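PDB 7JID: UDP-L-Rhamnose Synthase from Acanthamoeba polyphaga mimivirus, which probably catalyses the final, NADPH-dependent steps in making UDP-L-rhamnose, and binds NADP together with the nucleotide sugar. Local coordinates for residues A[182-187]-A[242-247]; A[188-193]-A[257-262]. All blocks are in the same frame, centred on the assembly; numbering follows the deposited sequence.

Contact 1: residues A[182-187]-A[242-247]; sequences YSRICS and ENMSRE. With AWU ([[(2~{R},3~{S},4~{R},5~{R})-5-[2,4-bis(oxidanylidene)pyrimidin-1-yl]-3,4-bis(oxidanyl)oxolan-2-yl]methoxy-oxidanyl-phosphoryl] [(2~{R},3~{R},4~{R},5~{R},6~{S})-6-methyl-3,4,5-tris(oxidanyl)oxan-2-yl] hydrogen phosphate), chain C; EDO (1,2-ethanediol), chain J; EDO (1,2-ethanediol), chain I.
The carbonyl oxygen of Ile185 is gripped by two donors arriving from opposite faces of its carbonyl plane. Met244 N lies 2.9 Å from Ile185 O and Asn243 ND2 lies 3.1 Å from it; each donor stands about 45° out of that plane, so neither sits on a lone pair. Asn243 gives its N-H nearly straight and within its own amide plane, and the same ND2 also bonds Asn225 OD1, which fixes the rotation of the amide. Ile185 N completes the pairing with a 2.8 Å bond to Glu242 O, so that Ile185 and Asn243 form a parallel bridge.

Beside it, Met244 and Arg184 cross at about a right angle, with SD over the centre of the guanidinium, 3.8 Å above its plane. Met244 has CG between its backbone N and carbonyl carbon (chi1 64°) and is extended beyond, which carries CE past Arg184 to within 3.4 Å of AWU N3. Arg184 and Glu242 run side by side, their charged ends joined through water 1, which bonds Arg184 NH1, Glu242 OE1 and Asn243 O.

The backbone reads the uracil edge: AWU N3 donates to Arg184 O at 2.8 Å, and Cys186 N donates to AWU O2 at 2.9 Å. One face of the Tyr182 ring lies against the base near C5. This short parallel pairing and the residues flanking it help line the uracil end of the nucleotide-sugar pocket, consistent with an extended short-chain dehydrogenase/reductase.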
loop_
_atom_site.group_PDB
_atom_site.type_symbol
_atom_site.label_atom_id
_atom_site.label_comp_id
_atom_site.label_asym_id
_atom_site.label_seq_id
_atom_site.Cartn_x
_atom_site.Cartn_y
_atom_site.Cartn_z
ATOM N N TYR A 182 11.490 -14.070 -26.524
ATOM C CA TYR A 182 10.991 -12.739 -26.944
ATOM C C TYR A 182 11.481 -12.445 -28.370
ATOM O O TYR A 182 12.678 -12.582 -28.633
ATOM C CB TYR A 182 11.408 -11.646 -25.949
ATOM C CG TYR A 182 10.694 -11.676 -24.617
ATOM C CD1 TYR A 182 9.410 -12.177 -24.476
ATOM C CD2 TYR A 182 11.307 -11.173 -23.474
ATOM C CE1 TYR A 182 8.769 -12.216 -23.243
ATOM C CE2 TYR A 182 10.689 -11.234 -22.236
ATOM C CZ TYR A 182 9.401 -11.724 -22.108
ATOM O OH TYR A 182 8.734 -11.772 -20.895
ATOM N N SER A 183 10.546 -12.105 -29.258
ATOM C CA SER A 183 10.790 -11.723 -30.677
ATOM C C SER A 183 11.797 -10.579 -30.760
ATOM O O SER A 183 12.633 -10.606 -31.675
ATOM C CB SER A 183 9.505 -11.337 -31.368
ATOM O OG SER A 183 8.629 -12.462 -31.431
ATOM N N ARG A 184 11.683 -9.580 -29.885
ATOM C CA ARG A 184 12.574 -8.405 -29.873
ATOM C C ARG A 184 13.107 -8.207 -28.449
ATOM O O ARG A 184 12.327 -8.428 -27.490
ATOM C CB ARG A 184 11.860 -7.146 -30.386
ATOM C CG ARG A 184 11.420 -7.260 -31.841
ATOM C CD ARG A 184 11.157 -5.897 -32.465
ATOM N NE ARG A 184 9.940 -5.373 -31.901
ATOM C CZ ARG A 184 9.537 -4.104 -31.931
ATOM N NH1 ARG A 184 10.255 -3.143 -32.479
ATOM N NH2 ARG A 184 8.390 -3.812 -31.357
ATOM N N ILE A 185 14.372 -7.798 -28.377
ATOM C CA ILE A 185 15.123 -7.690 -27.098
ATOM C C ILE A 185 15.438 -6.224 -26.888
ATOM O O ILE A 185 16.078 -5.613 -27.745
ATOM C CB ILE A 185 16.396 -8.545 -27.174
ATOM C CG1 ILE A 185 16.066 -10.031 -27.386
ATOM C CG2 ILE A 185 17.262 -8.306 -25.957
ATOM C CD1 ILE A 185 15.267 -10.691 -26.294
ATOM N N CYS A 186 15.030 -5.702 -25.728
ATOM C CA CYS A 186 15.450 -4.379 -25.258
ATOM C C CYS A 186 16.702 -4.586 -24.416
ATOM O O CYS A 186 16.549 -4.988 -23.249
ATOM C CB CYS A 186 14.327 -3.668 -24.517
ATOM S SG CYS A 186 14.810 -2.023 -24.007
ATOM N N SER A 187 17.900 -4.454 -25.014
ATOM C CA SER A 187 19.158 -4.786 -24.296
ATOM C C SER A 187 19.612 -3.598 -23.441
ATOM O O SER A 187 20.022 -2.542 -23.961
ATOM C CB SER A 187 20.266 -5.265 -25.216
ATOM O OG SER A 187 21.421 -5.705 -24.512
ATOM N N GLU A 242 16.573 -9.774 -32.770
ATOM C CA GLU A 242 16.332 -8.360 -33.115
ATOM C C GLU A 242 16.339 -7.518 -31.837
ATOM O O GLU A 242 15.746 -7.954 -30.834
ATOM C CB GLU A 242 14.981 -8.249 -33.822
ATOM C CG GLU A 242 14.665 -6.847 -34.297
ATOM C CD GLU A 242 13.416 -6.756 -35.168
ATOM O OE1 GLU A 242 13.048 -5.635 -35.525
ATOM O OE2 GLU A 242 12.815 -7.812 -35.489
ATOM N N ASN A 243 17.000 -6.371 -31.874
ATOM C CA ASN A 243 16.990 -5.405 -30.747
ATOM C C ASN A 243 15.872 -4.400 -30.974
ATOM O O ASN A 243 15.465 -4.183 -32.169
ATOM C CB ASN A 243 18.326 -4.707 -30.560
ATOM C CG ASN A 243 19.320 -5.601 -29.850
ATOM O OD1 ASN A 243 20.382 -5.852 -30.393
ATOM N ND2 ASN A 243 18.993 -6.093 -28.659
ATOM N N MET A 244 15.346 -3.872 -29.888
ATOM C CA MET A 244 14.424 -2.722 -29.912
ATOM C C MET A 244 14.821 -1.777 -28.801
ATOM O O MET A 244 15.461 -2.208 -27.801
ATOM C CB MET A 244 12.965 -3.164 -29.756
ATOM C CG MET A 244 12.639 -3.813 -28.409
ATOM S SD MET A 244 10.872 -4.016 -28.254
ATOM C CE MET A 244 10.820 -5.092 -26.812
ATOM N N SER A 245 14.398 -0.532 -28.914
ATOM C CA SER A 245 14.690 0.537 -27.935
ATOM C C SER A 245 13.689 0.458 -26.763
ATOM O O SER A 245 12.708 -0.264 -26.877
ATOM C CB SER A 245 14.575 1.889 -28.595
ATOM O OG SER A 245 13.221 2.146 -28.919
ATOM N N ARG A 246 14.031 1.107 -25.658
ATOM C CA ARG A 246 13.128 1.315 -24.477
ATOM C C ARG A 246 11.766 1.866 -24.924
ATOM O O ARG A 246 10.742 1.406 -24.429
ATOM C CB ARG A 246 13.847 2.283 -23.532
ATOM C CG ARG A 246 13.088 2.573 -22.253
ATOM C CD ARG A 246 13.364 1.536 -21.210
ATOM N NE ARG A 246 12.768 1.965 -19.934
ATOM C CZ ARG A 246 13.410 2.537 -18.926
ATOM N NH1 ARG A 246 14.695 2.859 -18.993
ATOM N NH2 ARG A 246 12.732 2.824 -17.832
ATOM N N GLU A 247 11.774 2.837 -25.856
ATOM C CA GLU A 247 10.551 3.515 -26.380
ATOM C C GLU A 247 9.728 2.528 -27.221
ATOM O O GLU A 247 8.494 2.480 -27.054
ATOM C CB GLU A 247 10.994 4.753 -27.170
ATOM C CG GLU A 247 11.681 5.823 -26.331
ATOM C CD GLU A 247 13.103 5.538 -25.822
ATOM O OE1 GLU A 247 13.905 4.835 -26.542
ATOM O OE2 GLU A 247 13.393 5.942 -24.638
HETATM P PA AWU C . 9.408 -9.343 -18.267
HETATM O O1A AWU C . 8.293 -8.457 -18.674
HETATM O O2A AWU C . 9.443 -10.758 -18.818
HETATM O O3A AWU C . 9.551 -9.700 -16.683
HETATM P PB AWU C . 8.987 -8.810 -15.415
HETATM O O1B AWU C . 9.381 -7.313 -15.439
HETATM O O2B AWU C . 7.504 -9.185 -15.196
HETATM O O3B AWU C . 9.906 -9.479 -14.289
HETATM C "C5'" AWU C . 9.536 -9.405 -10.683
HETATM O "O5'" AWU C . 9.566 -9.840 -12.030
HETATM C "C4'" AWU C . 10.952 -9.151 -10.199
HETATM O "O4'" AWU C . 10.967 -8.540 -8.889
HETATM C "C3'" AWU C . 11.627 -8.224 -11.156
HETATM O "O3'" AWU C . 13.000 -8.233 -10.865
HETATM C "C2'" AWU C . 11.525 -8.682 -12.607
HETATM C "C1'" AWU C . 10.155 -9.049 -12.974
HETATM N N1 AWU C . 11.822 -7.716 -22.567
HETATM C C2 AWU C . 12.300 -7.666 -23.865
HETATM O O2 AWU C . 13.524 -7.543 -24.074
HETATM N N3 AWU C . 11.420 -7.891 -24.892
HETATM C C4 AWU C . 10.082 -8.010 -24.680
HETATM O O4 AWU C . 9.332 -8.242 -25.698
HETATM C C5 AWU C . 9.606 -8.081 -23.371
HETATM C C6 AWU C . 10.469 -7.825 -22.310
HETATM C C1C AWU C . 12.744 -7.500 -21.415
HETATM C C2C AWU C . 12.302 -6.484 -20.361
HETATM C C3C AWU C . 13.011 -7.020 -19.092
HETATM C C4C AWU C . 13.003 -8.492 -19.350
HETATM C C5C AWU C . 12.028 -9.294 -18.514
HETATM C "C6'" AWU C . 8.852 -10.543 -9.927
HETATM O "O2'" AWU C . 12.248 -9.889 -12.729
HETATM O O2C AWU C . 12.783 -5.216 -20.728
HETATM O O3C AWU C . 14.371 -6.623 -19.068
HETATM O O4C AWU C . 12.628 -8.714 -20.703
HETATM O O5C AWU C . 10.749 -8.628 -18.631
HETATM C C1 EDO J . 17.696 1.304 -24.846
HETATM O O1 EDO J . 16.744 2.028 -25.596
HETATM C C2 EDO J . 17.888 -0.133 -25.258
HETATM O O2 EDO J . 18.657 -0.367 -26.421
HETATM C C1 EDO I . 15.644 -14.006 -28.644
HETATM O O1 EDO I . 14.832 -13.375 -29.621
HETATM C C2 EDO I . 16.470 -15.092 -29.255
HETATM O O2 EDO I . 15.817 -16.358 -29.228
HETATM O O HOH W 1 13.332 -3.293 -33.474
HETATM O O HOH W 2 18.153 -2.992 -27.381
#

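Contact 2: residues A[188-193]-A[257-262]; sequences IPNSMT and RSNNLL. With AWU ([[(2~{R},3~{S},4~{R},5~{R})-5-[2,4-bis(oxidanylidene)pyrimidin-1-yl]-3,4-bis(oxidanyl)oxolan-2-yl]methoxy-oxidanyl-phosphoryl] [(2~{R},3~{R},4~{R},5~{R},6~{S})-6-methyl-3,4,5-tris(oxidanyl)oxan-2-yl] hydrogen phosphate), chain C.
The amides of Asn190 and Asn259 meet edge to edge with their planes 46° apart. Asn190 ND2 lies 2.9 Å from Asn259 OD1; the bond is almost straight, within 1° of the Asn190 amide plane, and falls on a lone pair of the acceptor. Over one face of the Asn259 amide sits Ile188, whose CD1 comes 3.6 Å from Asn259 CG, with CG2 above the same face. The two side chains cross at about a right angle, so both tips of the isoleucine fork press on the flat group.

Asn190 uses its amide at both ends. ND2 also donates to Ile188 O at 2.9 Å, from above that carbonyl's plane, while OD1 accepts from Asn260 N at 3.1 Å and from Arg163 NH1. With four bonds on one buried amide, its rotation is well defined. Further along, Ser191 N donates to Asn260 O at 3.1 Å. Ser191 OG is anti to its carbonyl carbon (chi1 -70°), a position that lets it accept from Leu262 N at 2.9 Å.

At the start of residues 257-262, the Arg257 guanidinium meets the PA phosphate of AWU in its own plane: NE and NH2 both donate to AWU O1A, the latter at 2.8 Å. Its remaining nitrogen, NH1, forms a salt bridge with Asp71, which would help hold the group for the phosphate.

The paired loops are buried; Arg246 of helix 246-252 touches Ile188 and Asn259, and His224 of helix 224-234 touches Asn190. Asn260 ND2 bonds Gly110 O and Phe113 O, just past strand 103-109, and Arg163, just past strand 157-162, also bonds Ser191 O.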
loop_
_atom_site.group_PDB
_atom_site.type_symbol
_atom_site.label_atom_id
_atom_site.label_comp_id
_atom_site.label_asym_id
_atom_site.label_seq_id
_atom_site.Cartn_x
_atom_site.Cartn_y
_atom_site.Cartn_z
ATOM N N ILE A 188 19.677 -3.785 -22.132
ATOM C CA ILE A 188 20.109 -2.718 -21.197
ATOM C C ILE A 188 20.906 -3.383 -20.073
ATOM O O ILE A 188 20.444 -4.365 -19.506
ATOM C CB ILE A 188 18.902 -1.920 -20.636
ATOM C CG1 ILE A 188 18.081 -1.199 -21.730
ATOM C CG2 ILE A 188 19.378 -0.929 -19.582
ATOM C CD1 ILE A 188 16.800 -0.549 -21.231
ATOM N N PRO A 189 22.094 -2.850 -19.698
ATOM C CA PRO A 189 22.862 -3.398 -18.568
ATOM C C PRO A 189 22.032 -3.325 -17.278
ATOM O O PRO A 189 21.476 -2.280 -16.956
ATOM C CB PRO A 189 24.132 -2.543 -18.511
ATOM C CG PRO A 189 24.263 -2.014 -19.924
ATOM C CD PRO A 189 22.843 -1.770 -20.360
ATOM N N ASN A 190 22.088 -4.383 -16.481
ATOM C CA ASN A 190 21.241 -4.484 -15.281
ATOM C C ASN A 190 21.878 -5.377 -14.223
ATOM O O ASN A 190 22.662 -6.300 -14.589
ATOM C CB ASN A 190 19.925 -5.152 -15.659
ATOM C CG ASN A 190 18.852 -4.160 -16.014
ATOM O OD1 ASN A 190 18.268 -3.545 -15.122
ATOM N ND2 ASN A 190 18.573 -4.031 -17.325
ATOM N N SER A 191 21.552 -5.095 -12.974
ATOM C CA SER A 191 21.820 -5.976 -11.827
ATOM C C SER A 191 20.820 -7.116 -11.864
ATOM O O SER A 191 19.590 -6.843 -11.892
ATOM C CB SER A 191 21.787 -5.252 -10.552
ATOM O OG SER A 191 22.886 -4.361 -10.406
ATOM N N MET A 192 21.310 -8.341 -11.749
ATOM C CA MET A 192 20.462 -9.553 -11.799
ATOM C C MET A 192 20.913 -10.540 -10.728
ATOM O O MET A 192 22.011 -10.429 -10.274
ATOM C CB MET A 192 20.471 -10.235 -13.171
ATOM C CG MET A 192 20.451 -9.272 -14.324
ATOM S SD MET A 192 20.048 -10.135 -15.861
ATOM C CE MET A 192 20.058 -8.752 -17.039
ATOM N N THR A 193 20.040 -11.483 -10.413
ATOM C CA THR A 193 20.209 -12.472 -9.322
ATOM C C THR A 193 20.256 -13.868 -9.919
ATOM O O THR A 193 19.249 -14.302 -10.473
ATOM C CB THR A 193 19.048 -12.387 -8.334
ATOM O OG1 THR A 193 18.981 -11.076 -7.768
ATOM C CG2 THR A 193 19.217 -13.339 -7.166
ATOM N N ARG A 257 9.611 -0.904 -17.581
ATOM C CA ARG A 257 10.466 -1.876 -16.840
ATOM C C ARG A 257 11.607 -1.111 -16.168
ATOM O O ARG A 257 12.150 -0.115 -16.694
ATOM C CB ARG A 257 10.983 -3.018 -17.712
ATOM C CG ARG A 257 9.933 -3.934 -18.321
ATOM C CD ARG A 257 9.121 -4.632 -17.274
ATOM N NE ARG A 257 8.248 -5.655 -17.823
ATOM C CZ ARG A 257 6.969 -5.490 -18.124
ATOM N NH1 ARG A 257 6.378 -4.316 -18.005
ATOM N NH2 ARG A 257 6.284 -6.546 -18.532
ATOM N N SER A 258 11.923 -1.546 -14.954
ATOM C CA SER A 258 13.016 -0.998 -14.130
ATOM C C SER A 258 14.370 -1.421 -14.736
ATOM O O SER A 258 14.543 -2.610 -15.080
ATOM C CB SER A 258 12.913 -1.563 -12.754
ATOM O OG SER A 258 14.020 -1.212 -11.953
ATOM N N ASN A 259 15.297 -0.487 -14.840
ATOM C CA ASN A 259 16.685 -0.772 -15.290
ATOM C C ASN A 259 17.626 -0.072 -14.330
ATOM O O ASN A 259 17.520 1.171 -14.246
ATOM C CB ASN A 259 16.936 -0.294 -16.727
ATOM C CG ASN A 259 16.126 -1.092 -17.711
ATOM O OD1 ASN A 259 16.482 -2.191 -18.072
ATOM N ND2 ASN A 259 15.002 -0.531 -18.147
ATOM N N ASN A 260 18.560 -0.782 -13.691
ATOM C CA ASN A 260 19.423 -0.132 -12.678
ATOM C C ASN A 260 20.663 -0.996 -12.417
ATOM O O ASN A 260 20.694 -2.170 -12.795
ATOM C CB ASN A 260 18.616 0.202 -11.429
ATOM C CG ASN A 260 18.212 -1.027 -10.637
ATOM O OD1 ASN A 260 19.072 -1.822 -10.301
ATOM N ND2 ASN A 260 16.931 -1.098 -10.321
ATOM N N LEU A 261 21.610 -0.373 -11.743
ATOM C CA LEU A 261 22.659 -1.016 -10.921
ATOM C C LEU A 261 22.291 -0.892 -9.457
ATOM O O LEU A 261 22.020 0.263 -9.005
ATOM C CB LEU A 261 23.993 -0.305 -11.155
ATOM C CG LEU A 261 25.150 -0.682 -10.221
ATOM C CD1 LEU A 261 25.582 -2.119 -10.436
ATOM C CD2 LEU A 261 26.342 0.261 -10.412
ATOM N N LEU A 262 22.347 -2.002 -8.736
ATOM C CA LEU A 262 22.347 -1.991 -7.256
ATOM C C LEU A 262 23.780 -2.043 -6.754
ATOM O O LEU A 262 24.577 -2.851 -7.239
ATOM C CB LEU A 262 21.550 -3.170 -6.691
ATOM C CG LEU A 262 20.095 -3.290 -7.133
ATOM C CD1 LEU A 262 19.545 -4.612 -6.556
ATOM C CD2 LEU A 262 19.282 -2.067 -6.772
HETATM P PA AWU C . 9.408 -9.343 -18.267
HETATM O O1A AWU C . 8.293 -8.457 -18.674
HETATM O O2A AWU C . 9.443 -10.758 -18.818
HETATM O O3A AWU C . 9.551 -9.700 -16.683
HETATM P PB AWU C . 8.987 -8.810 -15.415
HETATM O O1B AWU C . 9.381 -7.313 -15.439
HETATM O O2B AWU C . 7.504 -9.185 -15.196
HETATM O O3B AWU C . 9.906 -9.479 -14.289
HETATM C "C5'" AWU C . 9.536 -9.405 -10.683
HETATM O "O5'" AWU C . 9.566 -9.840 -12.030
HETATM C "C4'" AWU C . 10.952 -9.151 -10.199
HETATM O "O4'" AWU C . 10.967 -8.540 -8.889
HETATM C "C3'" AWU C . 11.627 -8.224 -11.156
HETATM O "O3'" AWU C . 13.000 -8.233 -10.865
HETATM C "C2'" AWU C . 11.525 -8.682 -12.607
HETATM C "C1'" AWU C . 10.155 -9.049 -12.974
HETATM N N1 AWU C . 11.822 -7.716 -22.567
HETATM C C2 AWU C . 12.300 -7.666 -23.865
HETATM O O2 AWU C . 13.524 -7.543 -24.074
HETATM N N3 AWU C . 11.420 -7.891 -24.892
HETATM C C4 AWU C . 10.082 -8.010 -24.680
HETATM O O4 AWU C . 9.332 -8.242 -25.698
HETATM C C5 AWU C . 9.606 -8.081 -23.371
HETATM C C6 AWU C . 10.469 -7.825 -22.310
HETATM C C1C AWU C . 12.744 -7.500 -21.415
HETATM C C2C AWU C . 12.302 -6.484 -20.361
HETATM C C3C AWU C . 13.011 -7.020 -19.092
HETATM C C4C AWU C . 13.003 -8.492 -19.350
HETATM C C5C AWU C . 12.028 -9.294 -18.514
HETATM C "C6'" AWU C . 8.852 -10.543 -9.927
HETATM O "O2'" AWU C . 12.248 -9.889 -12.729
HETATM O O2C AWU C . 12.783 -5.216 -20.728
HETATM O O3C AWU C . 14.371 -6.623 -19.068
HETATM O O4C AWU C . 12.628 -8.714 -20.703
HETATM O O5C AWU C . 10.749 -8.628 -18.631
#

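In the fold
From the N terminus, the chain first completes the strands of the parallel sheet up to 157-162, then helix 175-181, and enters residues 182-187 and, without a break, 188-193. After helix 195-207, strand 212-215 and helix 224-234 it returns as 242-247, closing contact 1, and past helix 246-252 as 257-262, closing contact 2. Since the segments alternate, the two loops cross. Their centres are about 15 Å apart, and Arg246 joins them: its NH2 packs 3.2 Å from Arg257 O. Both touch AWU, contact 1 mainly at the uracil, with Tyr182 reaching the same phosphate that Arg257 of contact 2 grips, tying the small two-stranded sheet to the loops beside the main sheet.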